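Local coordinates for protein glucokinase (Enterococcus faecalis, PDB 2QM1) that probably phosphorylates glucose with ATP, as a zinc-containing glucokinase of the ROK family, whose members share the actin-like ATPase fold, at residues S211-A216 against D236-M241. Residues are numbered along the deposited sequence; the frame is centred on the assembly and turned at random. Where two conformers were deposited one is given.
Sequences SELKQA and DHFALM
Ser211 and Asp236, the N-caps of helices 212-218 and 237-261, face each other across the contact, and the first turns 212-216 and 237-241 run on at 72° to one another, their axes 8.7 Å apart at the closest. The carboxylate of Asp236 serves both helices. Its OD1 reaches over to Leu213 N, 3.2 Å away, and takes that N-H nearly in line with its own C-O bond. OD2 turns back to its own helix, accepting from Phe238 N at 2.9 Å, with the donor on the anti side and tilted out of the carboxylate plane, and more weakly from Ala239 N. Two helix starts thus share one acidic group, and their dipoles would be expected to favour its negative charge. Ser211 caps its own helix through OG, which accepts from Lys214 N at 3.0 Å; chi1 of 73° swings the hydroxyl in between backbone N and carbonyl carbon, where it also lies 3.3 Å from Phe238 CB. Leu213 meets Phe238 crosswise, its CG 3.9 Å from ring atom CD2, while its CD2 methyl presses on Ala239, 3.5 Å from CB. Lys214 CB lies 3.7 Å from Phe238 CD2, with CG over one face of the ring, and the ammonium goes onward to a salt bridge with Asp218. Phe207, from the loop after helix 193-203, meets the same ring with its plane inclined by about 45°, and helix 225-233 closes the contact through Phe231, which touches Glu212, Asp236 and Ala239. Helix 212-218 packs here against the first turn of the long helix 237-261, which leads into strand 265-269 of the second five-stranded sheet.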
# COMPACT_ATOMS: atom_id res chain seq x y z
N SER B 211 -20.20 -12.20 33.35
CA SER B 211 -19.51 -13.24 32.65
C SER B 211 -18.16 -13.45 33.32
O SER B 211 -17.66 -12.57 34.00
CB SER B 211 -19.35 -12.80 31.20
OG SER B 211 -18.37 -11.78 31.02
N GLU B 212 -17.55 -14.61 33.12
CA GLU B 212 -16.23 -14.82 33.65
C GLU B 212 -15.20 -13.83 33.13
O GLU B 212 -14.30 -13.43 33.88
CB GLU B 212 -15.74 -16.26 33.46
CG GLU B 212 -14.84 -16.70 34.61
CD GLU B 212 -14.79 -18.21 34.79
OE1 GLU B 212 -14.19 -18.87 33.91
OE2 GLU B 212 -15.33 -18.72 35.80
N LEU B 213 -15.34 -13.44 31.86
CA LEU B 213 -14.41 -12.50 31.25
C LEU B 213 -14.54 -11.09 31.85
O LEU B 213 -13.53 -10.43 32.13
CB LEU B 213 -14.53 -12.44 29.72
CG LEU B 213 -13.61 -11.36 29.08
CD1 LEU B 213 -12.16 -11.55 29.48
CD2 LEU B 213 -13.72 -11.22 27.57
N LYS B 214 -15.78 -10.63 31.99
CA LYS B 214 -16.02 -9.29 32.48
C LYS B 214 -15.45 -9.14 33.91
O LYS B 214 -14.77 -8.16 34.21
CB LYS B 214 -17.51 -8.96 32.46
CG LYS B 214 -17.83 -7.55 32.97
CD LYS B 214 -19.22 -7.46 33.52
CE LYS B 214 -19.35 -6.42 34.63
NZ LYS B 214 -19.04 -5.01 34.25
N GLN B 215 -15.73 -10.13 34.76
CA GLN B 215 -15.20 -10.18 36.11
C GLN B 215 -13.68 -10.03 36.17
O GLN B 215 -13.17 -9.21 36.93
CB GLN B 215 -15.63 -11.47 36.79
CG GLN B 215 -17.11 -11.53 37.18
CD GLN B 215 -17.38 -12.57 38.26
OE1 GLN B 215 -18.34 -13.34 38.18
NE2 GLN B 215 -16.54 -12.57 39.30
N ALA B 216 -12.95 -10.81 35.36
CA ALA B 216 -11.48 -10.75 35.38
C ALA B 216 -10.92 -9.43 34.83
O ALA B 216 -9.91 -8.89 35.35
CB ALA B 216 -10.88 -11.90 34.66
N ASP B 236 -19.34 -16.78 25.75
CA ASP B 236 -19.36 -15.66 26.70
C ASP B 236 -19.79 -14.37 25.99
O ASP B 236 -19.05 -13.84 25.14
CB ASP B 236 -17.95 -15.48 27.32
CG ASP B 236 -17.89 -14.42 28.42
OD1 ASP B 236 -17.04 -14.57 29.35
OD2 ASP B 236 -18.65 -13.44 28.37
N HIS B 237 -20.99 -13.90 26.35
CA HIS B 237 -21.61 -12.78 25.66
C HIS B 237 -20.73 -11.50 25.73
O HIS B 237 -20.74 -10.69 24.81
CB HIS B 237 -23.01 -12.51 26.21
CG HIS B 237 -24.05 -13.52 25.82
ND1 HIS B 237 -23.75 -14.79 25.38
CD2 HIS B 237 -25.41 -13.45 25.86
CE1 HIS B 237 -24.87 -15.45 25.14
NE2 HIS B 237 -25.89 -14.66 25.42
N PHE B 238 -19.93 -11.36 26.79
CA PHE B 238 -19.03 -10.23 26.88
C PHE B 238 -17.83 -10.40 25.98
O PHE B 238 -17.51 -9.50 25.22
CB PHE B 238 -18.61 -9.90 28.33
CG PHE B 238 -17.76 -8.65 28.44
CD1 PHE B 238 -18.26 -7.41 28.00
CD2 PHE B 238 -16.46 -8.70 28.96
CE1 PHE B 238 -17.49 -6.25 28.06
CE2 PHE B 238 -15.68 -7.55 29.04
CZ PHE B 238 -16.20 -6.31 28.59
N ALA B 239 -17.15 -11.54 26.07
CA ALA B 239 -16.08 -11.86 25.14
C ALA B 239 -16.47 -11.67 23.68
O ALA B 239 -15.64 -11.32 22.84
CB ALA B 239 -15.58 -13.25 25.37
N LEU B 240 -17.74 -11.89 23.38
CA LEU B 240 -18.24 -11.82 22.00
C LEU B 240 -18.39 -10.37 21.55
O LEU B 240 -18.25 -10.06 20.36
CB LEU B 240 -19.58 -12.57 21.86
CG LEU B 240 -19.51 -14.10 21.87
CD1 LEU B 240 -20.87 -14.75 22.16
CD2 LEU B 240 -18.90 -14.57 20.53
N MSE B 241 -18.73 -9.50 22.51
CA MSE B 241 -18.81 -8.06 22.28
C MSE B 241 -17.41 -7.49 22.02
O MSE B 241 -17.25 -6.68 21.10
CB MSE B 241 -19.48 -7.38 23.48
CG MSE B 241 -19.90 -5.92 23.27
SE MSE B 241 -20.56 -5.05 24.92
CE MSE B 241 -22.38 -5.69 24.73